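Local coordinates for protein beta-glucoside phosphorylase BglX (Unidentified, PDB 5VQE) that probably cleaves beta-glucosides by phosphorolysis, transferring the glucosyl unit to phosphate, as a member of glycoside hydrolase family 3, at residues L128-A133 with K381-E386; P147-D152 with G224-A229; A178-C183 with V188-K193. All coordinates share one frame; numbering follows the deposited sequence.

How the interactions relate
From the N terminus, the chain enters interaction 1 on helix 122-138, whose partner, helix 378-391, lies some 250 residues further on. The long loop so closed holds both other contacts. Interaction 2 joins the loop 147-152 to helix 216-232, and within its span interaction 3 closes the shortest loop, bringing residues 188-193 back along helix 169-184. The three nest and none cross. Interactions 2 and 3 share a seam, since Ile149 N lies 2.8 Å from Lys193 O, a probable hydrogen bond. Interactions 1 and 3 touch, Ala133 on Cys183; 1 and 2 do not. Together the three join helices 122-138, 169-184 and 216-232 and strand 191-195 of the barrel-type domain, with helix 378-391 against the first.

Interaction 1 (L128-A133 with K381-E386); sequences LGEVCA and KKWALE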
loop_
_atom_site.group_PDB
_atom_site.type_symbol
_atom_site.label_atom_id
_atom_site.label_comp_id
_atom_site.label_asym_id
_atom_site.label_seq_id
_atom_site.Cartn_x
_atom_site.Cartn_y
_atom_site.Cartn_z
ATOM N N LEU A 128 -12.998 -3.266 -3.599
ATOM C CA LEU A 128 -11.619 -2.845 -3.838
ATOM C C LEU A 128 -10.755 -4.022 -4.267
ATOM O O LEU A 128 -10.012 -3.940 -5.248
ATOM C CB LEU A 128 -11.035 -2.199 -2.581
ATOM C CG LEU A 128 -9.560 -1.805 -2.686
ATOM C CD1 LEU A 128 -9.378 -0.722 -3.737
ATOM C CD2 LEU A 128 -9.056 -1.347 -1.332
ATOM N N GLY A 129 -10.823 -5.122 -3.517
ATOM C CA GLY A 129 -10.035 -6.292 -3.862
ATOM C C GLY A 129 -10.381 -6.850 -5.230
ATOM O O GLY A 129 -9.496 -7.257 -5.987
ATOM N N GLU A 130 -11.673 -6.883 -5.565
ATOM C CA GLU A 130 -12.077 -7.339 -6.891
ATOM C C GLU A 130 -11.458 -6.482 -7.989
ATOM O O GLU A 130 -10.965 -7.007 -8.990
ATOM C CB GLU A 130 -13.605 -7.345 -7.023
ATOM C CG GLU A 130 -14.275 -8.499 -6.331
ATOM C CD GLU A 130 -15.563 -8.937 -7.018
ATOM O OE1 GLU A 130 -15.541 -9.177 -8.240
ATOM O OE2 GLU A 130 -16.593 -9.059 -6.330
ATOM N N VAL A 131 -11.481 -5.157 -7.835
ATOM C CA VAL A 131 -10.904 -4.308 -8.877
ATOM C C VAL A 131 -9.415 -4.583 -9.008
ATOM O O VAL A 131 -8.884 -4.723 -10.116
ATOM C CB VAL A 131 -11.169 -2.819 -8.598
ATOM C CG1 VAL A 131 -10.491 -1.951 -9.666
ATOM C CG2 VAL A 131 -12.657 -2.544 -8.567
ATOM N N CYS A 132 -8.715 -4.655 -7.876
ATOM C CA CYS A 132 -7.279 -4.905 -7.925
ATOM C C CYS A 132 -6.980 -6.203 -8.661
ATOM O O CYS A 132 -6.149 -6.242 -9.575
ATOM C CB CYS A 132 -6.701 -4.965 -6.513
ATOM S SG CYS A 132 -6.841 -3.452 -5.530
ATOM N N ALA A 133 -7.643 -7.282 -8.261
ATOM C CA ALA A 133 -7.342 -8.593 -8.807
ATOM C C ALA A 133 -7.921 -8.760 -10.205
ATOM O O ALA A 133 -7.291 -9.384 -11.071
ATOM C CB ALA A 133 -7.868 -9.672 -7.864
ATOM N N LYS A 381 -15.691 1.701 -12.282
ATOM C CA LYS A 381 -15.868 3.134 -12.074
ATOM C C LYS A 381 -17.062 3.404 -11.171
ATOM O O LYS A 381 -17.028 4.316 -10.336
ATOM C CB LYS A 381 -16.037 3.839 -13.418
ATOM C CG LYS A 381 -14.836 3.701 -14.347
ATOM N N LYS A 382 -18.125 2.606 -11.320
ATOM C CA LYS A 382 -19.309 2.752 -10.483
ATOM C C LYS A 382 -18.989 2.497 -9.012
ATOM O O LYS A 382 -19.443 3.236 -8.133
ATOM C CB LYS A 382 -20.395 1.794 -10.972
ATOM C CG LYS A 382 -21.667 1.788 -10.141
ATOM C CD LYS A 382 -22.731 0.883 -10.770
ATOM N N TRP A 383 -18.219 1.449 -8.726
ATOM C CA TRP A 383 -17.836 1.165 -7.346
ATOM C C TRP A 383 -17.014 2.303 -6.753
ATOM O O TRP A 383 -17.159 2.628 -5.570
ATOM C CB TRP A 383 -17.045 -0.142 -7.276
ATOM C CG TRP A 383 -17.871 -1.380 -7.397
ATOM C CD1 TRP A 383 -19.210 -1.499 -7.181
ATOM C CD2 TRP A 383 -17.405 -2.688 -7.762
ATOM N NE1 TRP A 383 -19.610 -2.800 -7.389
ATOM C CE2 TRP A 383 -18.519 -3.548 -7.746
ATOM C CE3 TRP A 383 -16.156 -3.210 -8.104
ATOM C CZ2 TRP A 383 -18.420 -4.898 -8.056
ATOM C CZ3 TRP A 383 -16.059 -4.543 -8.407
ATOM C CH2 TRP A 383 -17.185 -5.378 -8.386
ATOM N N ALA A 384 -16.133 2.907 -7.553
ATOM C CA ALA A 384 -15.359 4.044 -7.062
ATOM C C ALA A 384 -16.268 5.202 -6.674
ATOM O O ALA A 384 -16.015 5.897 -5.681
ATOM C CB ALA A 384 -14.352 4.490 -8.120
ATOM N N LEU A 385 -17.330 5.430 -7.451
ATOM C CA LEU A 385 -18.255 6.508 -7.126
ATOM C C LEU A 385 -19.040 6.201 -5.856
ATOM O O LEU A 385 -19.233 7.087 -5.016
ATOM C CB LEU A 385 -19.206 6.751 -8.298
ATOM C CG LEU A 385 -19.688 8.194 -8.452
ATOM C CD1 LEU A 385 -18.528 9.107 -8.831
ATOM C CD2 LEU A 385 -20.790 8.289 -9.499
ATOM N N GLU A 386 -19.502 4.955 -5.699
ATOM C CA GLU A 386 -20.219 4.573 -4.486
ATOM C C GLU A 386 -19.346 4.746 -3.249
ATOM O O GLU A 386 -19.807 5.241 -2.214
ATOM C CB GLU A 386 -20.692 3.125 -4.598
ATOM C CG GLU A 386 -21.673 2.882 -5.726
ATOM C CD GLU A 386 -22.033 1.418 -5.876
ATOM O OE1 GLU A 386 -21.427 0.570 -5.178
ATOM O OE2 GLU A 386 -22.919 1.118 -6.696
#
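Val131 and Glu130 of helix 122-138 meet a single side chain of helix 378-391, the indole of Trp383, by apolar packing. Trp383 reaches across with the six-membered part of its ring system, and Val131 meets that part at the edge: CG2 of Val131 lies 3.6 Å from CE3 of Trp383, in the plane of the ring. The valine methyl that touches is the one set anti to its own carbonyl carbon, because CG1 takes the place anti to the backbone N (chi1 177°). One helical residue earlier, Glu130 adds its aliphatic base, with CB 4.0 Å from Trp383 CZ3, approaching obliquely.

Polar groups play a different part. The Glu130 carboxylate comes near the indole only loosely, with OE1 4.1 Å from Trp383 CH2 and the two planes turned 65° apart. Its chain bends at chi2 (-149°), and the acid end is held outside the contact, by a salt bridge from OE1 to Lys185 and a hydrogen bond from Trp186 NE1 to the same oxygen. Glu130 thus lends carbon to the tryptophan while its buried charge is answered by a lysine.

Aromatic stacking completes the setting, since the Trp383 ring also stacks with His127, a turn before Val131. The arrangement is a helix-helix contact built on one large side chain, in which a helix of the family 3 N-terminal TIM-barrel-type domain receives the indole of helix 378-391, which comes some 250 residues later in the chain.

Interaction 2 (P147-D152 with G224-A229); sequences PIIDID and GRIYQA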
loop_
_atom_site.group_PDB
_atom_site.type_symbol
_atom_site.label_atom_id
_atom_site.label_comp_id
_atom_site.label_asym_id
_atom_site.label_seq_id
_atom_site.Cartn_x
_atom_site.Cartn_y
_atom_site.Cartn_z
ATOM N N PRO A 147 -3.404 -7.288 1.487
ATOM C CA PRO A 147 -3.690 -6.021 2.160
ATOM C C PRO A 147 -2.744 -5.622 3.280
ATOM O O PRO A 147 -2.096 -6.435 3.935
ATOM C CB PRO A 147 -5.078 -6.261 2.742
ATOM C CG PRO A 147 -5.017 -7.695 3.153
ATOM C CD PRO A 147 -4.200 -8.386 2.071
ATOM N N ILE A 148 -2.702 -4.316 3.484
ATOM C CA ILE A 148 -1.981 -3.712 4.594
ATOM C C ILE A 148 -2.826 -3.853 5.850
ATOM O O ILE A 148 -3.954 -3.350 5.910
ATOM C CB ILE A 148 -1.669 -2.240 4.297
ATOM C CG1 ILE A 148 -0.634 -2.166 3.169
ATOM C CG2 ILE A 148 -1.154 -1.512 5.546
ATOM C CD1 ILE A 148 -0.455 -0.799 2.589
ATOM N N ILE A 149 -2.280 -4.537 6.851
ATOM C CA ILE A 149 -2.973 -4.719 8.120
ATOM C C ILE A 149 -2.168 -4.058 9.229
ATOM O O ILE A 149 -2.258 -4.449 10.396
ATOM C CB ILE A 149 -3.240 -6.208 8.411
ATOM C CG1 ILE A 149 -1.941 -7.022 8.375
ATOM C CG2 ILE A 149 -4.264 -6.744 7.424
ATOM C CD1 ILE A 149 -2.120 -8.455 8.869
ATOM N N ASP A 150 -1.389 -3.038 8.873
ATOM C CA ASP A 150 -0.845 -2.136 9.875
ATOM C C ASP A 150 -1.973 -1.383 10.564
ATOM O O ASP A 150 -3.047 -1.171 9.996
ATOM C CB ASP A 150 0.109 -1.125 9.245
ATOM C CG ASP A 150 1.282 -1.778 8.549
ATOM O OD1 ASP A 150 1.754 -2.822 9.042
ATOM O OD2 ASP A 150 1.736 -1.225 7.522
ATOM N N ILE A 151 -1.712 -0.968 11.800
ATOM C CA ILE A 151 -2.651 -0.184 12.597
ATOM C C ILE A 151 -2.150 1.249 12.597
ATOM O O ILE A 151 -0.988 1.498 12.927
ATOM C CB ILE A 151 -2.755 -0.727 14.036
ATOM C CG1 ILE A 151 -3.165 -2.199 14.048
ATOM C CG2 ILE A 151 -3.735 0.105 14.849
ATOM C CD1 ILE A 151 -3.005 -2.864 15.410
ATOM N N ASP A 152 -3.018 2.197 12.237
ATOM C CA ASP A 152 -2.629 3.610 12.186
ATOM C C ASP A 152 -2.714 4.234 13.582
ATOM O O ASP A 152 -3.444 5.193 13.831
ATOM C CB ASP A 152 -3.506 4.361 11.187
ATOM C CG ASP A 152 -2.909 5.693 10.756
ATOM O OD1 ASP A 152 -1.673 5.854 10.828
ATOM O OD2 ASP A 152 -3.682 6.581 10.317
ATOM N N GLY A 224 -0.765 -8.933 16.984
ATOM C CA GLY A 224 -0.850 -10.384 16.988
ATOM C C GLY A 224 -2.261 -10.884 16.735
ATOM O O GLY A 224 -2.464 -11.862 16.011
ATOM N N ARG A 225 -3.256 -10.209 17.311
ATOM C CA ARG A 225 -4.644 -10.583 17.070
ATOM C C ARG A 225 -5.004 -10.469 15.596
ATOM O O ARG A 225 -5.699 -11.333 15.052
ATOM C CB ARG A 225 -5.565 -9.700 17.906
ATOM C CG ARG A 225 -7.040 -10.028 17.780
ATOM C CD ARG A 225 -7.862 -9.106 18.669
ATOM N NE ARG A 225 -9.297 -9.241 18.440
ATOM C CZ ARG A 225 -10.065 -10.166 19.012
ATOM N NH1 ARG A 225 -9.542 -11.052 19.848
ATOM N NH2 ARG A 225 -11.360 -10.212 18.743
ATOM N N ILE A 226 -4.545 -9.406 14.934
ATOM C CA ILE A 226 -4.853 -9.206 13.518
ATOM C C ILE A 226 -4.153 -10.256 12.664
ATOM O O ILE A 226 -4.774 -10.902 11.808
ATOM C CB ILE A 226 -4.462 -7.781 13.085
ATOM C CG1 ILE A 226 -5.246 -6.746 13.893
ATOM C CG2 ILE A 226 -4.705 -7.589 11.592
ATOM C CD1 ILE A 226 -4.784 -5.333 13.660
ATOM N N TYR A 227 -2.848 -10.433 12.864
ATOM C CA TYR A 227 -2.133 -11.438 12.085
ATOM C C TYR A 227 -2.759 -12.818 12.262
ATOM O O TYR A 227 -2.985 -13.531 11.277
ATOM C CB TYR A 227 -0.647 -11.431 12.454
ATOM C CG TYR A 227 0.074 -10.373 11.660
ATOM C CD1 TYR A 227 0.255 -9.093 12.167
ATOM C CD2 TYR A 227 0.509 -10.636 10.364
ATOM C CE1 TYR A 227 0.875 -8.116 11.420
ATOM C CE2 TYR A 227 1.138 -9.664 9.613
ATOM C CZ TYR A 227 1.308 -8.411 10.137
ATOM O OH TYR A 227 1.919 -7.446 9.381
ATOM N N GLN A 228 -3.091 -13.196 13.499
ATOM C CA GLN A 228 -3.733 -14.488 13.721
ATOM C C GLN A 228 -5.036 -14.600 12.939
ATOM O O GLN A 228 -5.319 -15.645 12.344
ATOM C CB GLN A 228 -3.977 -14.717 15.216
ATOM C CG GLN A 228 -2.714 -15.075 15.989
ATOM C CD GLN A 228 -2.970 -15.294 17.468
ATOM O OE1 GLN A 228 -3.404 -14.386 18.179
ATOM N NE2 GLN A 228 -2.708 -16.504 17.935
ATOM N N ALA A 229 -5.827 -13.524 12.897
ATOM C CA ALA A 229 -7.122 -13.586 12.224
ATOM C C ALA A 229 -6.974 -13.768 10.718
ATOM O O ALA A 229 -7.742 -14.516 10.102
ATOM C CB ALA A 229 -7.932 -12.324 12.522
HETATM O O HOH W 1 0.903 -4.988 10.272
#
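The Tyr227 ring receives Ile149 over one face: CD1 of the isoleucine sits 3.5 Å above the ring plane, over its centre, a CH-pi contact only 13° off the ring normal. Phe195 meets the same tyrosine edge-to-face. Ile149 gains this position through a chi1 of 56°, which sets CG1 between its backbone N and carbonyl carbon and sends the ethyl arm toward the ring.

Around this stack the branched chains interlock. Ile226 lays CG2 against Ile149 CB at 3.8 Å, and its other arm ends on Ile151, where the two CD1 methyls of Ile226 and Ile151 meet at 3.5 Å.

The phenol oxygen leads out of the apolar patch. Tyr227 OH is hydrogen-bonded to a water at 2.8 Å. That water donates to Asp150 OD1 at 2.6 Å. An alanine at Tyr227 would remove the ring beneath Ile149 CD1 and is likely to leave the water without one of its mates. Asp150 OD1 also accepts from the backbone N of Asp198, and OD2 is hydrogen-bonded to His194 ND1. Because His194 NE2 is in turn hydrogen-bonded to the bound sugar, this apolar helix-loop junction ends in a chain of hydrogen bonds, in which Asp150 stands in the second shell and is well placed to orient the ligand-binding histidine.

Interaction 3 (A178-C183 with V188-K193); sequences AYCRGC and VLTTIK. With G2F (2-deoxy-2-fluoro-alpha-D-glucopyranose), chain B.
Thr190 is the residue on which helix 169-184 closes down, and two cysteines meet its two branches. The methyl CG2 of Thr190 packs at 3.6 Å against CB of Cys183, with the sulfur of that cysteine slightly farther off. On the other branch, Cys180 SG lies 3.5 Å from Thr190 OG1. A chi1 of 69° lodges OG1 between the threonine's backbone N and carbonyl carbon, which turns CG2 to the Cys183 side. The hydroxyl's strongest partner is Glu236 OE1, to which it is hydrogen-bonded, so that its rotation is probably governed by the acid more than by the sulfur.

The backbone adds a single link, a weak hydrogen bond from Val188 N to Cys183 O at 3.4 Å, nearly straight at 166°. It belongs to the helix-to-strand connection of a beta-alpha-beta crossover, the repeating element of a TIM-barrel-type fold, here with only four residues between the paired segments. Helix 169-184 packs on the approach to strand 191-195 through Cys180 and Cys183 against Thr190, as barrel helices pack outside their strands.

Farther along that strand Lys193 runs inward, its chain extended beyond CG. Its NZ donates to two adjacent hydroxyl oxygens of 2-deoxy-2-fluoro-alpha-D-glucopyranose, O3 and O4, each at 3.0 Å. The same nitrogen forms a salt bridge with Glu146 OE2 and a hydrogen bond to Tyr145 O, partners that probably hold the ammonium group in place. Asn92 and Arg163 are hydrogen-bonded to the sugar as well.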
loop_
_atom_site.group_PDB
_atom_site.type_symbol
_atom_site.label_atom_id
_atom_site.label_comp_id
_atom_site.label_asym_id
_atom_site.label_seq_id
_atom_site.Cartn_x
_atom_site.Cartn_y
_atom_site.Cartn_z
ATOM N N ALA A 178 -12.175 -9.041 3.776
ATOM C CA ALA A 178 -13.002 -8.758 2.608
ATOM C C ALA A 178 -12.155 -8.456 1.376
ATOM O O ALA A 178 -12.469 -8.923 0.273
ATOM C CB ALA A 178 -13.939 -7.593 2.902
ATOM N N TYR A 179 -11.096 -7.656 1.532
ATOM C CA TYR A 179 -10.182 -7.428 0.419
ATOM C C TYR A 179 -9.684 -8.760 -0.123
ATOM O O TYR A 179 -9.692 -9.001 -1.338
ATOM C CB TYR A 179 -9.010 -6.541 0.861
ATOM C CG TYR A 179 -7.960 -6.305 -0.218
ATOM C CD1 TYR A 179 -6.966 -7.246 -0.460
ATOM C CD2 TYR A 179 -7.962 -5.145 -0.991
ATOM C CE1 TYR A 179 -6.002 -7.047 -1.439
ATOM C CE2 TYR A 179 -6.994 -4.939 -1.984
ATOM C CZ TYR A 179 -6.021 -5.898 -2.198
ATOM O OH TYR A 179 -5.055 -5.730 -3.167
ATOM N N CYS A 180 -9.273 -9.654 0.776
ATOM C CA CYS A 180 -8.784 -10.957 0.340
ATOM C C CYS A 180 -9.877 -11.754 -0.356
ATOM O O CYS A 180 -9.605 -12.475 -1.324
ATOM C CB CYS A 180 -8.234 -11.741 1.527
ATOM S SG CYS A 180 -6.709 -11.041 2.241
ATOM N N ARG A 181 -11.117 -11.664 0.129
ATOM C CA ARG A 181 -12.199 -12.367 -0.555
ATOM C C ARG A 181 -12.303 -11.916 -2.001
ATOM O O ARG A 181 -12.456 -12.743 -2.909
ATOM C CB ARG A 181 -13.531 -12.150 0.160
ATOM C CG ARG A 181 -13.744 -13.036 1.370
ATOM C CD ARG A 181 -15.236 -13.134 1.735
ATOM N NE ARG A 181 -15.852 -11.834 2.005
ATOM C CZ ARG A 181 -15.740 -11.172 3.154
ATOM N NH1 ARG A 181 -15.020 -11.671 4.150
ATOM N NH2 ARG A 181 -16.342 -10.002 3.308
ATOM N N GLY A 182 -12.222 -10.602 -2.232
ATOM C CA GLY A 182 -12.310 -10.085 -3.585
ATOM C C GLY A 182 -11.177 -10.563 -4.468
ATOM O O GLY A 182 -11.372 -10.817 -5.658
ATOM N N CYS A 183 -9.973 -10.696 -3.902
ATOM C CA CYS A 183 -8.837 -11.129 -4.708
ATOM C C CYS A 183 -8.940 -12.604 -5.072
ATOM O O CYS A 183 -8.625 -12.989 -6.203
ATOM C CB CYS A 183 -7.515 -10.868 -3.970
ATOM S SG CYS A 183 -7.114 -9.146 -3.735
ATOM N N VAL A 188 -5.850 -14.439 -7.515
ATOM C CA VAL A 188 -4.666 -13.652 -7.204
ATOM C C VAL A 188 -4.310 -13.874 -5.742
ATOM O O VAL A 188 -5.154 -13.700 -4.855
ATOM C CB VAL A 188 -4.896 -12.161 -7.505
ATOM C CG1 VAL A 188 -3.730 -11.311 -7.001
ATOM C CG2 VAL A 188 -5.089 -11.957 -9.011
ATOM N N LEU A 189 -3.063 -14.255 -5.499
ATOM C CA LEU A 189 -2.566 -14.424 -4.144
ATOM C C LEU A 189 -2.503 -13.079 -3.428
ATOM O O LEU A 189 -2.220 -12.040 -4.036
ATOM C CB LEU A 189 -1.177 -15.058 -4.175
ATOM C CG LEU A 189 -1.010 -16.392 -4.902
ATOM C CD1 LEU A 189 0.473 -16.773 -4.995
ATOM C CD2 LEU A 189 -1.796 -17.487 -4.214
ATOM N N THR A 190 -2.757 -13.099 -2.119
ATOM C CA THR A 190 -2.658 -11.902 -1.298
ATOM C C THR A 190 -1.476 -11.986 -0.337
ATOM O O THR A 190 -0.911 -13.057 -0.089
ATOM C CB THR A 190 -3.941 -11.659 -0.494
ATOM O OG1 THR A 190 -4.078 -12.664 0.515
ATOM C CG2 THR A 190 -5.163 -11.650 -1.403
ATOM N N THR A 191 -1.118 -10.819 0.204
ATOM C CA THR A 191 0.064 -10.632 1.045
ATOM C C THR A 191 -0.322 -9.736 2.207
ATOM O O THR A 191 -0.576 -8.547 1.999
ATOM C CB THR A 191 1.198 -9.969 0.262
ATOM O OG1 THR A 191 1.359 -10.620 -0.999
ATOM C CG2 THR A 191 2.526 -10.014 1.048
ATOM N N ILE A 192 -0.338 -10.266 3.423
ATOM C CA ILE A 192 -0.527 -9.398 4.580
ATOM C C ILE A 192 0.806 -8.765 4.957
ATOM O O ILE A 192 1.836 -9.448 5.033
ATOM C CB ILE A 192 -1.155 -10.165 5.757
ATOM C CG1 ILE A 192 -0.391 -11.459 6.081
ATOM C CG2 ILE A 192 -2.632 -10.435 5.463
ATOM C CD1 ILE A 192 -0.961 -12.214 7.301
ATOM N N LYS A 193 0.788 -7.447 5.174
ATOM C CA LYS A 193 1.978 -6.646 5.452
ATOM C C LYS A 193 1.563 -5.498 6.364
ATOM O O LYS A 193 0.377 -5.170 6.448
ATOM C CB LYS A 193 2.616 -6.133 4.147
ATOM C CG LYS A 193 1.775 -5.120 3.361
ATOM C CD LYS A 193 2.421 -4.797 2.010
ATOM C CE LYS A 193 1.770 -3.606 1.332
ATOM N NZ LYS A 193 2.259 -3.374 -0.065
HETATM C C1 G2F B . 8.449 -2.616 0.590
HETATM C C2 G2F B . 7.147 -1.883 1.050
HETATM C C3 G2F B . 5.933 -2.785 0.681
HETATM C C4 G2F B . 5.995 -3.102 -0.845
HETATM C C5 G2F B . 7.366 -3.797 -1.145
HETATM C C6 G2F B . 7.527 -4.079 -2.692
HETATM O O3 G2F B . 4.767 -2.029 0.875
HETATM O O4 G2F B . 4.993 -4.045 -1.118
HETATM O O5 G2F B . 8.406 -2.903 -0.786
HETATM O O6 G2F B . 7.287 -2.888 -3.386
HETATM F F2 G2F B . 7.166 -1.701 2.389
#